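PDB 4IRN: prolyl-ACP dehydrogenase from Oscillatoria sp., which is a flavoenzyme of the acyl-CoA dehydrogenase family that oxidises a prolyl group carried on an acyl carrier protein during biosynthesis of the cyanotoxin anatoxin-a. Local coordinates for residues 86-97 and 144-153. Sequence-based numbering, arbitrary orientation.
Sequences HGWPIPARYGGQ and KEKYLPLLCR
Tyr94 lies against helix 141-153, where Leu148 lays CD1 over one face of the Tyr94 ring in a CH-pi contact, 4.1 Å from the centroid and off-centre. CB packs on CB between the same two residues, and CD2 of Leu148 reaches Ile90 CD1. One turn on, the side chain of Cys152 turns into the loop: with SG anti to the backbone N (chi1 -154°), the sulfur meets Ile90 CG2 at 4.0 Å and the backbone of three glycines, 3.3 Å from Gly95 O with Gly87 CA and Gly96 CA beside it. A folded-back loop thus meets a helix through both large side chains and bare backbone. The fold-back is held from within, since Gly87 O accepts from the N of Ile90, closing a type I turn, and from Gln97 N.

Pro149 CA approaches Tyr94 O at 3.3 Å in a CA-H...O contact. Lys144 runs its aliphatic chain past the phenol, CB 3.7 Å from Tyr94 CE1, and bends at chi3 (-84°) so that NZ gives a weak hydrogen bond to Tyr94 OH; the same ammonium forms a salt bridge with Glu141. Arg153 curls over the loop, its CD 3.0 Å from Gly95 O and its guanidinium near Gln97 OE1. At the exposed edge Arg93 and Glu145 have nearly coplanar end groups, but NH2 and OE2 remain 4.2 Å apart, too far for a salt bridge.

Within the N-terminal domain of the acyl-CoA dehydrogenase fold, the contact joins the connection between helices 74-83 and 101-114 to helix 141-153. Helix 118-138 touches Ile90 and Leu151, while helix 74-83 packs on His86; strand 158-161, with the FAD-binding His160, follows shortly after Arg153.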
loop_
_atom_site.group_PDB
_atom_site.type_symbol
_atom_site.label_atom_id
_atom_site.label_comp_id
_atom_site.label_asym_id
_atom_site.label_seq_id
_atom_site.Cartn_x
_atom_site.Cartn_y
_atom_site.Cartn_z
ATOM N N HIS A 86 -23.013 -25.796 16.450
ATOM C CA HIS A 86 -22.701 -25.346 17.810
ATOM C C HIS A 86 -21.900 -26.367 18.620
ATOM O O HIS A 86 -21.006 -25.973 19.367
ATOM C CB HIS A 86 -23.988 -24.967 18.550
ATOM C CG HIS A 86 -24.829 -23.964 17.821
ATOM N ND1 HIS A 86 -25.427 -24.264 16.608
ATOM C CD2 HIS A 86 -25.162 -22.703 18.166
ATOM C CE1 HIS A 86 -26.096 -23.180 16.255
ATOM N NE2 HIS A 86 -25.959 -22.212 17.154
ATOM N N GLY A 87 -22.204 -27.653 18.428
ATOM C CA GLY A 87 -21.548 -28.756 19.116
ATOM C C GLY A 87 -20.233 -29.222 18.523
ATOM O O GLY A 87 -19.578 -30.080 19.125
ATOM N N TRP A 88 -19.828 -28.679 17.339
ATOM C CA TRP A 88 -18.590 -29.062 16.636
ATOM C C TRP A 88 -17.328 -29.160 17.515
ATOM O O TRP A 88 -16.708 -30.220 17.495
ATOM C CB TRP A 88 -18.341 -28.229 15.357
ATOM C CG TRP A 88 -19.216 -28.549 14.179
ATOM C CD1 TRP A 88 -20.012 -29.643 14.017
ATOM C CD2 TRP A 88 -19.316 -27.798 12.963
ATOM N NE1 TRP A 88 -20.634 -29.601 12.794
ATOM C CE2 TRP A 88 -20.221 -28.479 12.122
ATOM C CE3 TRP A 88 -18.737 -26.600 12.504
ATOM C CZ2 TRP A 88 -20.564 -28.004 10.847
ATOM C CZ3 TRP A 88 -19.077 -26.132 11.242
ATOM C CH2 TRP A 88 -19.983 -26.827 10.431
ATOM N N PRO A 89 -16.938 -28.141 18.329
ATOM C CA PRO A 89 -15.745 -28.312 19.174
ATOM C C PRO A 89 -16.055 -28.875 20.574
ATOM O O PRO A 89 -15.147 -29.022 21.388
ATOM C CB PRO A 89 -15.183 -26.889 19.250
ATOM C CG PRO A 89 -16.349 -25.991 19.038
ATOM C CD PRO A 89 -17.503 -26.785 18.500
ATOM N N ILE A 90 -17.338 -29.156 20.863
ATOM C CA ILE A 90 -17.831 -29.640 22.162
ATOM C C ILE A 90 -17.785 -31.172 22.249
ATOM O O ILE A 90 -18.245 -31.838 21.310
ATOM C CB ILE A 90 -19.270 -29.093 22.460
ATOM C CG1 ILE A 90 -19.447 -27.592 22.074
ATOM C CG2 ILE A 90 -19.733 -29.376 23.898
ATOM C CD1 ILE A 90 -18.501 -26.539 22.754
ATOM N N PRO A 91 -17.267 -31.754 23.367
ATOM C CA PRO A 91 -17.268 -33.225 23.483
ATOM C C PRO A 91 -18.684 -33.789 23.534
ATOM O O PRO A 91 -19.600 -33.135 24.026
ATOM C CB PRO A 91 -16.475 -33.512 24.763
ATOM C CG PRO A 91 -16.261 -32.216 25.423
ATOM C CD PRO A 91 -16.683 -31.099 24.555
ATOM N N ALA A 92 -18.859 -34.993 22.973
ATOM C CA ALA A 92 -20.126 -35.714 22.873
ATOM C C ALA A 92 -20.826 -35.941 24.225
ATOM O O ALA A 92 -22.046 -36.066 24.252
ATOM C CB ALA A 92 -19.921 -37.028 22.140
ATOM N N ARG A 93 -20.054 -35.925 25.341
ATOM C CA ARG A 93 -20.497 -36.064 26.736
ATOM C C ARG A 93 -21.531 -34.981 27.102
ATOM O O ARG A 93 -22.441 -35.247 27.900
ATOM C CB ARG A 93 -19.271 -35.933 27.674
ATOM C CG ARG A 93 -19.562 -36.179 29.152
ATOM C CD ARG A 93 -18.419 -35.776 30.046
ATOM N NE ARG A 93 -18.732 -36.019 31.455
ATOM C CZ ARG A 93 -18.439 -37.142 32.104
ATOM N NH1 ARG A 93 -17.836 -38.143 31.475
ATOM N NH2 ARG A 93 -18.749 -37.272 33.387
ATOM N N TYR A 94 -21.341 -33.746 26.548
ATOM C CA TYR A 94 -22.163 -32.555 26.758
ATOM C C TYR A 94 -23.082 -32.320 25.553
ATOM O O TYR A 94 -23.523 -31.196 25.311
ATOM C CB TYR A 94 -21.265 -31.328 27.057
ATOM C CG TYR A 94 -20.272 -31.543 28.185
ATOM C CD1 TYR A 94 -20.700 -31.694 29.501
ATOM C CD2 TYR A 94 -18.903 -31.558 27.941
ATOM C CE1 TYR A 94 -19.792 -31.910 30.538
ATOM C CE2 TYR A 94 -17.986 -31.767 28.973
ATOM C CZ TYR A 94 -18.435 -31.947 30.268
ATOM O OH TYR A 94 -17.538 -32.166 31.284
ATOM N N GLY A 95 -23.384 -33.400 24.830
ATOM C CA GLY A 95 -24.236 -33.374 23.645
ATOM C C GLY A 95 -23.595 -32.802 22.388
ATOM O O GLY A 95 -24.288 -32.488 21.421
ATOM N N GLY A 96 -22.273 -32.665 22.391
ATOM C CA GLY A 96 -21.519 -32.127 21.266
ATOM C C GLY A 96 -21.231 -33.118 20.158
ATOM O O GLY A 96 -21.685 -34.263 20.216
ATOM N N GLN A 97 -20.460 -32.677 19.142
ATOM C CA GLN A 97 -20.074 -33.488 17.983
ATOM C C GLN A 97 -18.685 -34.062 18.172
ATOM O O GLN A 97 -18.356 -35.092 17.583
ATOM C CB GLN A 97 -20.113 -32.668 16.695
ATOM C CG GLN A 97 -21.507 -32.256 16.242
ATOM C CD GLN A 97 -22.529 -33.382 16.173
ATOM O OE1 GLN A 97 -23.659 -33.248 16.665
ATOM N NE2 GLN A 97 -22.181 -34.497 15.549
ATOM N N LYS A 144 -20.568 -27.343 33.695
ATOM C CA LYS A 144 -20.515 -27.880 32.338
ATOM C C LYS A 144 -21.738 -28.771 32.054
ATOM O O LYS A 144 -22.381 -28.603 31.014
ATOM C CB LYS A 144 -19.216 -28.663 32.120
ATOM C CG LYS A 144 -17.972 -27.790 32.019
ATOM C CD LYS A 144 -16.769 -28.585 31.550
ATOM C CE LYS A 144 -16.065 -29.316 32.667
ATOM N NZ LYS A 144 -14.972 -30.164 32.143
ATOM N N GLU A 145 -22.062 -29.694 32.985
ATOM C CA GLU A 145 -23.198 -30.616 32.886
ATOM C C GLU A 145 -24.545 -29.921 32.771
ATOM O O GLU A 145 -25.431 -30.442 32.109
ATOM C CB GLU A 145 -23.213 -31.586 34.073
ATOM C CG GLU A 145 -22.304 -32.791 33.930
ATOM C CD GLU A 145 -21.948 -33.457 35.241
ATOM O OE1 GLU A 145 -22.598 -33.168 36.270
ATOM O OE2 GLU A 145 -21.018 -34.294 35.242
ATOM N N LYS A 146 -24.696 -28.756 33.404
ATOM C CA LYS A 146 -25.928 -27.968 33.359
ATOM C C LYS A 146 -26.039 -27.088 32.117
ATOM O O LYS A 146 -27.059 -27.144 31.431
ATOM C CB LYS A 146 -26.101 -27.130 34.637
ATOM C CG LYS A 146 -27.361 -26.267 34.662
ATOM C CD LYS A 146 -27.386 -25.385 35.896
ATOM C CE LYS A 146 -28.623 -24.534 35.960
ATOM N NZ LYS A 146 -28.626 -23.691 37.184
ATOM N N TYR A 147 -25.013 -26.251 31.845
ATOM C CA TYR A 147 -25.060 -25.266 30.764
ATOM C C TYR A 147 -24.648 -25.690 29.354
ATOM O O TYR A 147 -25.264 -25.232 28.392
ATOM C CB TYR A 147 -24.392 -23.953 31.182
ATOM C CG TYR A 147 -25.084 -23.250 32.333
ATOM C CD1 TYR A 147 -26.356 -22.700 32.178
ATOM C CD2 TYR A 147 -24.446 -23.082 33.556
ATOM C CE1 TYR A 147 -26.985 -22.028 33.223
ATOM C CE2 TYR A 147 -25.063 -22.409 34.609
ATOM C CZ TYR A 147 -26.335 -21.885 34.441
ATOM O OH TYR A 147 -26.946 -21.222 35.482
ATOM N N LEU A 148 -23.632 -26.540 29.222
ATOM C CA LEU A 148 -23.132 -26.966 27.916
ATOM C C LEU A 148 -24.125 -27.738 27.075
ATOM O O LEU A 148 -24.278 -27.392 25.912
ATOM C CB LEU A 148 -21.797 -27.704 27.995
ATOM C CG LEU A 148 -20.526 -26.873 27.971
ATOM C CD1 LEU A 148 -19.320 -27.791 28.039
ATOM C CD2 LEU A 148 -20.440 -26.008 26.713
ATOM N N PRO A 149 -24.858 -28.738 27.623
ATOM C CA PRO A 149 -25.850 -29.439 26.795
ATOM C C PRO A 149 -26.947 -28.507 26.269
ATOM O O PRO A 149 -27.434 -28.695 25.151
ATOM C CB PRO A 149 -26.393 -30.512 27.745
ATOM C CG PRO A 149 -25.338 -30.708 28.752
ATOM C CD PRO A 149 -24.802 -29.330 28.974
ATOM N N LEU A 150 -27.284 -27.470 27.050
ATOM C CA LEU A 150 -28.296 -26.473 26.683
ATOM C C LEU A 150 -27.883 -25.599 25.505
ATOM O O LEU A 150 -28.702 -25.349 24.624
ATOM C CB LEU A 150 -28.639 -25.580 27.876
ATOM C CG LEU A 150 -29.538 -26.173 28.940
ATOM C CD1 LEU A 150 -29.540 -25.306 30.151
ATOM C CD2 LEU A 150 -30.973 -26.322 28.433
ATOM N N LEU A 151 -26.636 -25.106 25.507
ATOM C CA LEU A 151 -26.109 -24.252 24.441
ATOM C C LEU A 151 -25.910 -25.047 23.151
ATOM O O LEU A 151 -26.185 -24.569 22.054
ATOM C CB LEU A 151 -24.766 -23.636 24.887
ATOM C CG LEU A 151 -24.774 -22.732 26.119
ATOM C CD1 LEU A 151 -23.377 -22.263 26.456
ATOM C CD2 LEU A 151 -25.694 -21.540 25.928
ATOM N N CYS A 152 -25.435 -26.253 23.319
ATOM C CA CYS A 152 -25.123 -27.265 22.349
ATOM C C CYS A 152 -26.373 -27.749 21.598
ATOM O O CYS A 152 -26.357 -27.817 20.359
ATOM C CB CYS A 152 -24.460 -28.407 23.110
ATOM S SG CYS A 152 -23.370 -29.415 22.120
ATOM N N ARG A 153 -27.429 -28.175 22.371
ATOM C CA ARG A 153 -28.636 -28.818 21.817
ATOM C C ARG A 153 -30.011 -28.302 22.305
ATOM O O ARG A 153 -31.028 -28.656 21.721
ATOM C CB ARG A 153 -28.552 -30.348 22.045
ATOM C CG ARG A 153 -27.197 -30.961 21.757
ATOM C CD ARG A 153 -27.225 -32.252 20.971
ATOM N NE ARG A 153 -27.619 -32.072 19.570
ATOM C CZ ARG A 153 -27.364 -32.945 18.599
ATOM N NH1 ARG A 153 -26.687 -34.053 18.853
ATOM N NH2 ARG A 153 -27.770 -32.705 17.363
HETATM O O HOH W 1 -25.506 -28.512 17.807
#